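P800 reaction center core protein (Heliobacterium modesticaldum, PDB 5V8K) forms the homodimeric core of a photosynthetic reaction center, carrying bacteriochlorophyll g pigments and a [4Fe-4S] cluster in a membrane-spanning helical scaffold. Local coordinates at residues A[447-452]-A[588-593]; A[151-156]-A[162-167]; A[305-308]-A[312-315]. All blocks are in the same frame, centred on the assembly; numbering follows the deposited sequence.

How the interactions relate
The three contacts come in series along a largely helical chain: interaction 2 first, at the start of helix 162-186, then interaction 3, where helix 303-307 turns into helix 311-344, and last interaction 1, which joins helices 449-459 and 575-599. None touches another. The centres of interactions 1 and 3 lie about 31 Å apart, both in the part of the chain related to photosystem I PsaA/PsaB; the centre of interaction 2 is about 40 Å from that of interaction 1 and about 51 Å from that of interaction 3. Interaction 1 is buried near the chain's middle, the other two are more peripheral, and each meets a bound pigment or lipid, so such sites spread over one scaffold.

Interaction 1: residues A[447-452]-A[588-593]; sequences FSLQVI and KMTIVC. With GBF (Bacteriochlorophyll g), chain D.
Two membrane-spanning helices of the reaction center core, 449-459 and 575-599, meet through Leu449 and Ile452 on one and Thr590 and Ile591 on the other. The interface is small and built from methyl groups. Leu449 and Thr590 reach toward each other tip to tip, with Leu449 CD2 3.9 Å from Thr590 CG2. In Thr590, CG2 stands anti to the backbone N and OG1 beside it (chi1 -61°), from where OG1 is hydrogen-bonded to Phe586 O within its own helix. About one turn on from Leu449, Ile452 crosses the side chain of Ile591, the residue next to Thr590, at about a right angle, Ile452 CG2 lying 4.1 Å from Ile591 CD1. The bend of Ile591 at chi2 (-44°) brings CD1 across, and the same atom is 4.4 Å from Leu449 CD2, so that it touches both.

On another side of helix 449-459, Gln450 holds the axial water of a pigment. Gln450 OE1 accepts a hydrogen bond from this water at 2.5 Å, and the water coordinates the magnesium of a bacteriochlorophyll g, its O standing 2.6 Å from MG. Bent at chi2, the Gln450 chain lays its amide against pyrrole ring B, with CD 3.4 Å from C4B of the bacteriochlorophyll g. Gln450 is thus a second-shell residue that orients the water on the magnesium. Tyr502 OH is hydrogen-bonded to the same pigment.

Thr590 and Cys593 touch a bacteriochlorophyll g', and Phe447 touches an 8(1)-OH-chlorophyll aF. Phe587 and Met594 extend the packing of helix 575-599 on Ile452, Ile272 of helix 258-291 covers that residue further, and Trp532 of helix 520-539 lies against Thr590.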
loop_
_atom_site.group_PDB
_atom_site.type_symbol
_atom_site.label_atom_id
_atom_site.label_comp_id
_atom_site.label_asym_id
_atom_site.label_seq_id
_atom_site.Cartn_x
_atom_site.Cartn_y
_atom_site.Cartn_z
ATOM N N PHE A 447 8.550 10.916 -1.961
ATOM C CA PHE A 447 9.221 11.141 -0.681
ATOM C C PHE A 447 8.573 12.280 0.117
ATOM O O PHE A 447 8.657 12.309 1.356
ATOM C CB PHE A 447 10.706 11.464 -0.930
ATOM C CG PHE A 447 11.611 10.244 -1.200
ATOM C CD1 PHE A 447 11.100 8.989 -1.484
ATOM C CD2 PHE A 447 12.979 10.389 -1.153
ATOM C CE1 PHE A 447 11.956 7.896 -1.729
ATOM C CE2 PHE A 447 13.837 9.295 -1.404
ATOM C CZ PHE A 447 13.306 8.052 -1.682
ATOM N N SER A 448 7.952 13.240 -0.575
ATOM C CA SER A 448 7.396 14.420 0.095
ATOM C C SER A 448 6.267 14.058 1.037
ATOM O O SER A 448 5.906 14.868 1.895
ATOM C CB SER A 448 6.907 15.463 -0.922
ATOM O OG SER A 448 5.671 15.074 -1.531
ATOM N N LEU A 449 5.708 12.864 0.905
ATOM C CA LEU A 449 4.775 12.370 1.908
ATOM C C LEU A 449 5.380 12.254 3.299
ATOM O O LEU A 449 4.616 12.276 4.275
ATOM C CB LEU A 449 4.207 11.010 1.509
ATOM C CG LEU A 449 3.404 11.084 0.212
ATOM C CD1 LEU A 449 2.982 9.717 -0.242
ATOM C CD2 LEU A 449 2.158 11.972 0.369
ATOM N N GLN A 450 6.715 12.124 3.425
ATOM C CA GLN A 450 7.343 12.166 4.738
ATOM C C GLN A 450 7.387 13.559 5.354
ATOM O O GLN A 450 7.754 13.693 6.530
ATOM C CB GLN A 450 8.771 11.599 4.629
ATOM C CG GLN A 450 8.791 10.142 4.346
ATOM C CD GLN A 450 7.826 9.440 5.229
ATOM O OE1 GLN A 450 6.739 9.074 4.807
ATOM N NE2 GLN A 450 8.180 9.326 6.504
ATOM N N VAL A 451 7.045 14.586 4.589
ATOM C CA VAL A 451 6.812 15.924 5.123
ATOM C C VAL A 451 5.323 16.144 5.408
ATOM O O VAL A 451 4.934 16.545 6.507
ATOM C CB VAL A 451 7.355 16.989 4.140
ATOM C CG1 VAL A 451 7.093 18.374 4.651
ATOM C CG2 VAL A 451 8.858 16.774 3.863
ATOM N N ILE A 452 4.475 15.825 4.428
ATOM C CA ILE A 452 3.064 16.148 4.513
ATOM C C ILE A 452 2.382 15.365 5.636
ATOM O O ILE A 452 1.603 15.924 6.405
ATOM C CB ILE A 452 2.391 15.910 3.147
ATOM C CG1 ILE A 452 2.950 16.932 2.149
ATOM C CG2 ILE A 452 0.850 16.085 3.231
ATOM C CD1 ILE A 452 2.707 16.577 0.678
ATOM N N LYS A 588 -1.960 11.908 -5.089
ATOM C CA LYS A 588 -3.239 12.572 -4.872
ATOM C C LYS A 588 -4.225 11.697 -4.113
ATOM O O LYS A 588 -5.033 12.212 -3.343
ATOM C CB LYS A 588 -3.845 13.028 -6.199
ATOM C CG LYS A 588 -3.200 14.312 -6.729
ATOM C CD LYS A 588 -3.364 15.474 -5.710
ATOM C CE LYS A 588 -2.836 16.819 -6.183
ATOM N NZ LYS A 588 -3.222 17.855 -5.118
ATOM N N MET A 589 -4.233 10.386 -4.349
ATOM C CA MET A 589 -5.141 9.547 -3.564
ATOM C C MET A 589 -4.741 9.508 -2.086
ATOM O O MET A 589 -5.611 9.428 -1.207
ATOM C CB MET A 589 -5.214 8.138 -4.142
ATOM C CG MET A 589 -5.926 8.019 -5.484
ATOM S SD MET A 589 -7.607 8.647 -5.509
ATOM C CE MET A 589 -7.267 10.175 -6.282
ATOM N N THR A 590 -3.449 9.592 -1.793
ATOM C CA THR A 590 -3.026 9.766 -0.408
ATOM C C THR A 590 -3.573 11.072 0.151
ATOM O O THR A 590 -4.127 11.112 1.255
ATOM C CB THR A 590 -1.510 9.755 -0.315
ATOM O OG1 THR A 590 -0.985 8.488 -0.779
ATOM C CG2 THR A 590 -1.102 9.985 1.087
ATOM N N ILE A 591 -3.466 12.148 -0.626
ATOM C CA ILE A 591 -3.981 13.441 -0.190
ATOM C C ILE A 591 -5.509 13.395 0.014
ATOM O O ILE A 591 -6.035 14.025 0.938
ATOM C CB ILE A 591 -3.561 14.544 -1.187
ATOM C CG1 ILE A 591 -2.041 14.697 -1.275
ATOM C CG2 ILE A 591 -4.149 15.892 -0.767
ATOM C CD1 ILE A 591 -1.310 14.692 0.027
ATOM N N VAL A 592 -6.243 12.649 -0.827
ATOM C CA VAL A 592 -7.699 12.525 -0.654
ATOM C C VAL A 592 -8.015 11.924 0.711
ATOM O O VAL A 592 -8.948 12.352 1.406
ATOM C CB VAL A 592 -8.323 11.660 -1.763
ATOM C CG1 VAL A 592 -9.715 11.170 -1.354
ATOM C CG2 VAL A 592 -8.368 12.413 -3.085
ATOM N N CYS A 593 -7.257 10.899 1.095
ATOM C CA CYS A 593 -7.470 10.233 2.373
ATOM C C CYS A 593 -7.234 11.206 3.520
ATOM O O CYS A 593 -8.036 11.282 4.466
ATOM C CB CYS A 593 -6.550 9.027 2.459
ATOM S SG CYS A 593 -7.038 7.648 1.366
HETATM MG MG GBF D . 6.305 5.107 5.500
HETATM C CHA GBF D . 4.069 2.840 6.975
HETATM C CHB GBF D . 7.998 5.142 8.341
HETATM C CHC GBF D . 8.873 6.494 3.647
HETATM C CHD GBF D . 4.605 4.581 2.428
HETATM N NA GBF D . 6.042 4.292 7.314
HETATM C C1A GBF D . 5.031 3.555 7.860
HETATM C C2A GBF D . 5.013 3.263 9.351
HETATM C C3A GBF D . 6.304 3.988 9.745
HETATM C C4A GBF D . 6.795 4.537 8.383
HETATM C CMA GBF D . 5.967 5.086 10.731
HETATM C CAA GBF D . 5.029 1.821 9.883
HETATM C CBA GBF D . 4.740 1.822 11.384
HETATM C CGA GBF D . 6.031 1.533 12.147
HETATM O O1A GBF D . 7.116 1.299 11.608
HETATM O O2A GBF D . 5.911 1.415 13.571
HETATM N NB GBF D . 8.202 5.659 5.936
HETATM C C1B GBF D . 8.714 5.733 7.178
HETATM C C2B GBF D . 9.982 6.347 7.121
HETATM C C3B GBF D . 10.187 6.698 5.789
HETATM C C4B GBF D . 9.038 6.279 5.094
HETATM C CMB GBF D . 10.864 6.598 8.297
HETATM C CAB GBF D . 11.303 7.434 5.174
HETATM C CBB GBF D . 12.218 8.107 5.772
HETATM N NC GBF D . 6.711 5.337 3.484
HETATM C C1C GBF D . 7.679 6.056 2.927
HETATM C C2C GBF D . 7.748 6.519 1.493
HETATM C C3C GBF D . 6.420 5.906 1.286
HETATM C C4C GBF D . 5.877 5.281 2.399
HETATM C CMC GBF D . 7.867 8.016 1.343
HETATM C CAC GBF D . 5.690 5.946 0.004
HETATM C CBC GBF D . 6.194 6.567 -1.317
HETATM N ND GBF D . 4.740 4.116 4.800
HETATM C C1D GBF D . 4.170 3.880 3.640
HETATM C C2D GBF D . 3.057 2.772 3.463
HETATM C C3D GBF D . 3.137 2.514 4.835
HETATM C C4D GBF D . 4.062 3.246 5.618
HETATM C CMD GBF D . 2.289 2.323 2.268
HETATM C CAD GBF D . 2.372 1.728 5.810
HETATM O OBD GBF D . 1.610 0.699 5.654
HETATM C CBD GBF D . 2.955 1.894 7.188
HETATM C CGD GBF D . 1.864 2.347 8.134
HETATM O O1D GBF D . 1.681 3.499 8.522
HETATM O O2D GBF D . 0.909 1.352 8.566
HETATM C CED GBF D . -0.238 1.765 9.291
HETATM C C1 GBF D . 7.042 1.079 14.360
HETATM C C2 GBF D . 7.291 -0.391 14.302
HETATM C C3 GBF D . 6.944 -1.187 15.324
HETATM C C4 GBF D . 6.231 -0.607 16.514
HETATM C C5 GBF D . 7.220 -2.662 15.249
HETATM C C6 GBF D . 8.297 -3.128 16.241
HETATM C C7 GBF D . 9.659 -2.611 15.808
HETATM C C8 GBF D . 10.764 -3.367 15.715
HETATM C C9 GBF D . 10.751 -4.827 15.975
HETATM C C10 GBF D . 12.051 -2.750 15.244
HETATM C C11 GBF D . 11.867 -2.527 13.754
HETATM C C12 GBF D . 11.889 -3.873 13.099
HETATM C C13 GBF D . 11.046 -4.226 12.129
HETATM C C14 GBF D . 11.207 -5.586 11.566
HETATM C C15 GBF D . 9.967 -3.351 11.622
HETATM O O HOH W 1 5.195 7.398 5.927
#

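Interaction 2: residues A[151-156]-A[162-167]; sequences GLSFDM and PATMAG. With GBF (Bacteriochlorophyll g), chain P.
The extended backbone at Ser153 lies across the first turn of helix 162-186 and docks through Ser153 N, which donates to Ala163 O at 2.9 Å (N-H...O angle 151°). The donor stands well above the carbonyl plane, 66° out of it, while Gly167 N reaches the same oxygen from the opposite face in the regular helical bond. Ser153 O in turn rests on two CA-H groups, Thr164 CA at 3.4 Å and Gly167 CA at 3.3 Å. Any side chain at Gly167 would run into that oxygen, so glycine allows the close approach.

Around this core, Leu152 bends back to set CD1 3.5 Å from Gly167 N and also beside Ala166 CB. Ser153 CB meets Ala163 CB at 3.8 Å, and Thr164 CG2 touches both Ser153 OG and Asp155 O.

The loop is shaped by an ST turn, in which Ser153 OG accepts from Asp155 N, followed by an inverse gamma turn centred on Asp155. Thr164 OG1, between the backbone N and carbonyl carbon (chi1 61°), accepts from Thr161 N just ahead of the helix, and a water hydrogen-bonds both OG1 and Asp155 O.

Loop and helix together form one side of a bacteriochlorophyll g pocket. Phe154 meets the pigment's CBB with its ring edge, CD1 3.4 Å away. Met156 runs anti to its own backbone N along ring B, its CG 3.6 Å from the pigment C1B and its CE equally near C3B. Cutting Met156 back to an alanine would take away CG, SD and CE, and ring B is likely to lose its cover here, leaving the pigment less firmly seated. From the helix, Met165 CE approaches the pigment's CMA at 3.9 Å.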
loop_
_atom_site.group_PDB
_atom_site.type_symbol
_atom_site.label_atom_id
_atom_site.label_comp_id
_atom_site.label_asym_id
_atom_site.label_seq_id
_atom_site.Cartn_x
_atom_site.Cartn_y
_atom_site.Cartn_z
ATOM N N GLY A 151 -11.104 52.684 8.650
ATOM C CA GLY A 151 -10.223 53.826 8.759
ATOM C C GLY A 151 -8.847 53.477 8.203
ATOM O O GLY A 151 -8.633 52.419 7.614
ATOM N N LEU A 152 -7.906 54.397 8.399
ATOM C CA LEU A 152 -6.561 54.287 7.847
ATOM C C LEU A 152 -5.583 54.848 8.866
ATOM O O LEU A 152 -5.711 56.001 9.274
ATOM C CB LEU A 152 -6.438 55.046 6.519
ATOM C CG LEU A 152 -5.151 54.870 5.716
ATOM C CD1 LEU A 152 -4.926 53.422 5.309
ATOM C CD2 LEU A 152 -5.201 55.779 4.496
ATOM N N SER A 153 -4.612 54.038 9.281
ATOM C CA SER A 153 -3.590 54.485 10.218
ATOM C C SER A 153 -2.250 53.893 9.811
ATOM O O SER A 153 -2.185 52.786 9.276
ATOM C CB SER A 153 -3.925 54.086 11.660
ATOM O OG SER A 153 -2.797 54.247 12.504
ATOM N N PHE A 154 -1.179 54.641 10.061
ATOM C CA PHE A 154 0.166 54.180 9.743
ATOM C C PHE A 154 1.015 53.998 10.994
ATOM O O PHE A 154 2.238 54.086 10.929
ATOM C CB PHE A 154 0.847 55.127 8.758
ATOM C CG PHE A 154 0.164 55.183 7.426
ATOM C CD1 PHE A 154 0.431 54.237 6.444
ATOM C CD2 PHE A 154 -0.775 56.163 7.164
ATOM C CE1 PHE A 154 -0.216 54.282 5.227
ATOM C CE2 PHE A 154 -1.421 56.215 5.952
ATOM C CZ PHE A 154 -1.144 55.276 4.980
ATOM N N ASP A 155 0.384 53.703 12.131
ATOM C CA ASP A 155 1.118 53.425 13.366
ATOM C C ASP A 155 1.549 51.960 13.359
ATOM O O ASP A 155 0.938 51.088 13.979
ATOM C CB ASP A 155 0.268 53.754 14.586
ATOM C CG ASP A 155 1.036 53.622 15.887
ATOM O OD1 ASP A 155 2.293 53.527 15.845
ATOM O OD2 ASP A 155 0.375 53.626 16.950
ATOM N N MET A 156 2.648 51.700 12.652
ATOM C CA MET A 156 3.087 50.328 12.418
ATOM C C MET A 156 3.369 49.575 13.717
ATOM O O MET A 156 3.136 48.362 13.796
ATOM C CB MET A 156 4.329 50.342 11.536
ATOM C CG MET A 156 4.764 48.972 11.074
ATOM S SD MET A 156 6.381 48.980 10.303
ATOM C CE MET A 156 6.249 50.340 9.142
ATOM N N PRO A 162 -7.984 47.451 12.721
ATOM C CA PRO A 162 -8.368 47.474 11.299
ATOM C C PRO A 162 -7.714 48.608 10.535
ATOM O O PRO A 162 -7.301 48.416 9.385
ATOM C CB PRO A 162 -9.895 47.605 11.352
ATOM C CG PRO A 162 -10.271 46.971 12.621
ATOM C CD PRO A 162 -9.168 47.338 13.591
ATOM N N ALA A 163 -7.578 49.781 11.159
ATOM C CA ALA A 163 -7.000 50.934 10.477
ATOM C C ALA A 163 -5.528 50.738 10.128
ATOM O O ALA A 163 -5.086 51.197 9.070
ATOM C CB ALA A 163 -7.161 52.174 11.336
ATOM N N THR A 164 -4.734 50.113 11.014
ATOM C CA THR A 164 -3.320 49.906 10.692
ATOM C C THR A 164 -3.145 48.786 9.689
ATOM O O THR A 164 -2.168 48.783 8.935
ATOM C CB THR A 164 -2.474 49.588 11.937
ATOM O OG1 THR A 164 -2.938 48.373 12.557
ATOM C CG2 THR A 164 -2.532 50.723 12.922
ATOM N N MET A 165 -4.068 47.828 9.674
ATOM C CA MET A 165 -4.001 46.781 8.666
ATOM C C MET A 165 -4.320 47.349 7.291
ATOM O O MET A 165 -3.742 46.922 6.288
ATOM C CB MET A 165 -4.953 45.646 9.022
ATOM C CG MET A 165 -4.924 44.512 8.073
ATOM S SD MET A 165 -3.299 43.730 7.986
ATOM C CE MET A 165 -3.354 42.762 9.513
ATOM N N ALA A 166 -5.249 48.309 7.231
ATOM C CA ALA A 166 -5.428 49.085 6.013
ATOM C C ALA A 166 -4.162 49.858 5.667
ATOM O O ALA A 166 -3.734 49.869 4.510
ATOM C CB ALA A 166 -6.616 50.040 6.164
ATOM N N GLY A 167 -3.562 50.530 6.649
ATOM C CA GLY A 167 -2.308 51.220 6.392
ATOM C C GLY A 167 -1.231 50.290 5.858
ATOM O O GLY A 167 -0.437 50.676 4.993
HETATM MG MG GBF P . 3.229 45.840 7.897
HETATM C CHA GBF P . 2.610 42.987 9.823
HETATM C CHB GBF P . 1.190 47.564 9.791
HETATM C CHC GBF P . 4.618 48.605 6.314
HETATM C CHD GBF P . 5.551 43.825 6.060
HETATM N NA GBF P . 2.125 45.380 9.454
HETATM C C1A GBF P . 1.862 44.255 10.136
HETATM C C2A GBF P . 1.498 44.545 11.553
HETATM C C3A GBF P . 0.587 45.740 11.259
HETATM C C4A GBF P . 1.335 46.261 10.079
HETATM C CMA GBF P . -0.873 45.489 10.866
HETATM C CAA GBF P . 2.747 44.967 12.318
HETATM C CBA GBF P . 2.615 44.873 13.826
HETATM C CGA GBF P . 3.967 45.246 14.395
HETATM O O1A GBF P . 4.789 45.809 13.686
HETATM O O2A GBF P . 4.236 45.106 15.822
HETATM N NB GBF P . 2.940 47.837 8.073
HETATM C C1B GBF P . 2.009 48.390 8.852
HETATM C C2B GBF P . 2.038 49.769 8.646
HETATM C C3B GBF P . 3.014 50.017 7.673
HETATM C C4B GBF P . 3.542 48.776 7.331
HETATM C CMB GBF P . 1.133 50.760 9.350
HETATM C CAB GBF P . 3.454 51.314 7.090
HETATM C CBB GBF P . 3.129 52.521 7.490
HETATM N NC GBF P . 4.727 46.114 6.521
HETATM C C1C GBF P . 5.144 47.268 5.985
HETATM C C2C GBF P . 6.181 47.420 4.936
HETATM C C3C GBF P . 6.366 45.962 4.992
HETATM C C4C GBF P . 5.532 45.268 5.859
HETATM C CMC GBF P . 5.542 47.909 3.644
HETATM C CAC GBF P . 7.356 45.233 4.148
HETATM C CBC GBF P . 8.283 45.935 3.183
HETATM N ND GBF P . 3.950 43.966 7.846
HETATM C C1D GBF P . 4.779 43.221 7.153
HETATM C C2D GBF P . 5.036 41.668 7.513
HETATM C C3D GBF P . 4.112 41.775 8.550
HETATM C C4D GBF P . 3.490 43.039 8.755
HETATM C CMD GBF P . 5.885 40.591 6.944
HETATM C CAD GBF P . 3.694 40.912 9.677
HETATM O OBD GBF P . 3.705 39.657 9.875
HETATM C CBD GBF P . 2.740 41.683 10.522
HETATM C CGD GBF P . 1.378 41.055 10.608
HETATM O O1D GBF P . 0.581 41.110 9.699
HETATM O O2D GBF P . 0.914 40.385 11.786
HETATM C CED GBF P . -0.290 39.627 11.671
HETATM O O HOH W 2 -0.202 48.239 13.671
#

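Interaction 3: residues A[305-308]-A[312-315]; sequences IKRC and EFQK. With DGG (1-[glycerolylphosphonyl]-2-[8-(2-hexyl-cyclopropyl)-octanal-1-yl]-3-[hexadecanal-1-yl]-glycerol), chain B.
The Phe313 ring carries the Arg307 chain on one face: CG sits 3.6 Å from the ring centroid, 3° off the normal, in a CH-pi contact. The extended chain continues across the ring, bringing CD over CZ and NE to 3.4 Å from Phe313 CE2. The guanidinium ends up nearly aligned with the ring, the planes 14° apart, but its nearest ring atom meets it obliquely. Lipid O42 lies at the guanidinium edge, in its plane, 3.5 Å from Arg307 NH1, while the lipid C41 is 3.4 Å from the same nitrogen. The aliphatic part of Arg307 thus lies over Phe313 while its charged end reaches the headgroup glycerol of the lipid; Arg307 also touches a bacteriochlorophyll g.

Beside this, Gln314 CG packs against Arg307 O at 3.8 Å; its amide is fixed elsewhere, NE2 donating to Phe401 O and Val405 O and OE1 bonding His311.

The contact closes the turn between helix 303-307 and helix 311-344. Phe401 of helix 376-401 meets Phe313 edge-to-face, the Phe313 ring also meets that of Phe317, and Lys315, salt-bridged to Glu312, makes a cation-pi contact with Trp555 of the second subunit.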
loop_
_atom_site.group_PDB
_atom_site.type_symbol
_atom_site.label_atom_id
_atom_site.label_comp_id
_atom_site.label_asym_id
_atom_site.label_seq_id
_atom_site.Cartn_x
_atom_site.Cartn_y
_atom_site.Cartn_z
ATOM N N ILE A 305 28.028 24.315 -13.851
ATOM C CA ILE A 305 28.570 23.574 -14.982
ATOM C C ILE A 305 29.685 22.649 -14.504
ATOM O O ILE A 305 29.762 21.485 -14.914
ATOM C CB ILE A 305 29.056 24.525 -16.089
ATOM C CG1 ILE A 305 27.873 25.230 -16.774
ATOM C CG2 ILE A 305 29.852 23.747 -17.132
ATOM C CD1 ILE A 305 27.391 26.474 -16.074
ATOM N N LYS A 306 30.539 23.130 -13.599
ATOM C CA LYS A 306 31.600 22.276 -13.080
ATOM C C LYS A 306 31.023 21.198 -12.164
ATOM O O LYS A 306 31.332 20.010 -12.315
ATOM C CB LYS A 306 32.659 23.114 -12.352
ATOM N N ARG A 307 30.148 21.589 -11.234
ATOM C CA ARG A 307 29.655 20.648 -10.238
ATOM C C ARG A 307 28.901 19.497 -10.884
ATOM O O ARG A 307 28.940 18.367 -10.380
ATOM C CB ARG A 307 28.753 21.380 -9.236
ATOM C CG ARG A 307 29.506 22.252 -8.285
ATOM C CD ARG A 307 28.608 23.255 -7.601
ATOM N NE ARG A 307 29.322 23.925 -6.526
ATOM C CZ ARG A 307 28.862 24.966 -5.848
ATOM N NH1 ARG A 307 27.670 25.475 -6.135
ATOM N NH2 ARG A 307 29.601 25.501 -4.885
ATOM N N CYS A 308 28.175 19.767 -11.972
ATOM C CA CYS A 308 27.444 18.710 -12.663
ATOM C C CYS A 308 28.363 17.698 -13.345
ATOM O O CYS A 308 27.862 16.696 -13.868
ATOM C CB CYS A 308 26.500 19.288 -13.708
ATOM S SG CYS A 308 25.111 20.218 -13.053
ATOM N N GLU A 312 33.451 14.082 -7.086
ATOM C CA GLU A 312 33.688 14.242 -5.660
ATOM C C GLU A 312 32.722 15.266 -5.057
ATOM O O GLU A 312 32.229 15.068 -3.949
ATOM C CB GLU A 312 35.140 14.612 -5.398
ATOM C CG GLU A 312 35.799 13.765 -4.263
ATOM C CD GLU A 312 35.882 12.213 -4.540
ATOM O OE1 GLU A 312 35.687 11.770 -5.710
ATOM O OE2 GLU A 312 36.155 11.435 -3.574
ATOM N N PHE A 313 32.428 16.359 -5.767
ATOM C CA PHE A 313 31.411 17.279 -5.276
ATOM C C PHE A 313 30.057 16.584 -5.141
ATOM O O PHE A 313 29.380 16.735 -4.128
ATOM C CB PHE A 313 31.277 18.504 -6.188
ATOM C CG PHE A 313 30.089 19.340 -5.847
ATOM C CD1 PHE A 313 28.851 19.038 -6.398
ATOM C CD2 PHE A 313 30.181 20.380 -4.938
ATOM C CE1 PHE A 313 27.712 19.770 -6.066
ATOM C CE2 PHE A 313 29.050 21.127 -4.595
ATOM C CZ PHE A 313 27.813 20.821 -5.171
ATOM N N GLN A 314 29.678 15.778 -6.128
ATOM C CA GLN A 314 28.391 15.102 -6.115
ATOM C C GLN A 314 28.219 14.201 -4.896
ATOM O O GLN A 314 27.144 14.178 -4.263
ATOM C CB GLN A 314 28.250 14.302 -7.401
ATOM C CG GLN A 314 28.051 15.173 -8.611
ATOM C CD GLN A 314 28.147 14.384 -9.887
ATOM O OE1 GLN A 314 28.948 13.433 -10.000
ATOM N NE2 GLN A 314 27.340 14.765 -10.864
ATOM N N LYS A 315 29.248 13.415 -4.573
ATOM C CA LYS A 315 29.147 12.497 -3.439
ATOM C C LYS A 315 29.156 13.249 -2.115
ATOM O O LYS A 315 28.368 12.938 -1.223
ATOM C CB LYS A 315 30.271 11.470 -3.468
ATOM C CG LYS A 315 30.315 10.607 -4.712
ATOM C CD LYS A 315 31.133 9.370 -4.478
ATOM C CE LYS A 315 31.888 8.915 -5.680
ATOM N NZ LYS A 315 33.196 9.604 -5.798
HETATM C C16 DGG B . 10.397 23.794 1.083
HETATM C C15 DGG B . 11.160 24.609 2.083
HETATM C C14 DGG B . 12.047 25.580 1.347
HETATM C C13 DGG B . 13.456 25.599 1.893
HETATM C C12 DGG B . 13.666 26.851 2.714
HETATM C C11 DGG B . 14.914 27.595 2.304
HETATM C C10 DGG B . 15.972 26.636 1.828
HETATM C C9 DGG B . 17.249 27.369 1.476
HETATM C C8 DGG B . 18.355 26.405 1.057
HETATM C C7 DGG B . 19.546 27.126 0.444
HETATM C C6 DGG B . 19.265 27.656 -0.960
HETATM C C5 DGG B . 19.294 26.577 -2.020
HETATM C C4 DGG B . 19.235 27.137 -3.424
HETATM C C3 DGG B . 20.190 28.295 -3.667
HETATM C C2 DGG B . 20.184 28.731 -5.137
HETATM C C1 DGG B . 21.327 29.650 -5.488
HETATM O O1 DGG B . 22.156 29.933 -4.679
HETATM O O17 DGG B . 21.483 30.209 -6.817
HETATM C C17 DGG B . 22.684 30.165 -7.598
HETATM C C19 DGG B . 22.387 29.939 -9.096
HETATM O O19 DGG B . 21.662 31.009 -9.709
HETATM C C21 DGG B . 21.966 32.375 -9.330
HETATM O O21 DGG B . 23.063 32.817 -9.559
HETATM C C22 DGG B . 20.928 33.274 -8.682
HETATM C C23 DGG B . 21.507 34.461 -7.882
HETATM C C24 DGG B . 20.819 34.763 -6.560
HETATM C C25 DGG B . 20.485 33.477 -5.819
HETATM C C26 DGG B . 19.883 33.768 -4.452
HETATM C C27 DGG B . 19.419 32.510 -3.726
HETATM C C28 DGG B . 18.682 32.841 -2.432
HETATM C C29 DGG B . 18.378 31.595 -1.612
HETATM C C30 DGG B . 17.880 31.900 -0.208
HETATM C C31 DGG B . 18.024 30.671 0.658
HETATM C C18 DGG B . 23.695 29.705 -9.852
HETATM P P DGG B . 26.013 28.690 -9.033
HETATM O OP1 DGG B . 26.615 29.976 -9.427
HETATM O OP2 DGG B . 24.428 28.742 -9.120
HETATM O OP3 DGG B . 26.362 27.442 -9.740
HETATM O OP4 DGG B . 26.135 28.587 -7.456
HETATM C C40 DGG B . 26.948 29.484 -6.713
HETATM C C41 DGG B . 27.517 28.766 -5.486
HETATM O O42 DGG B . 26.451 28.370 -4.646
HETATM C C43 DGG B . 28.428 29.674 -4.688
HETATM O O44 DGG B . 28.783 29.035 -3.463
#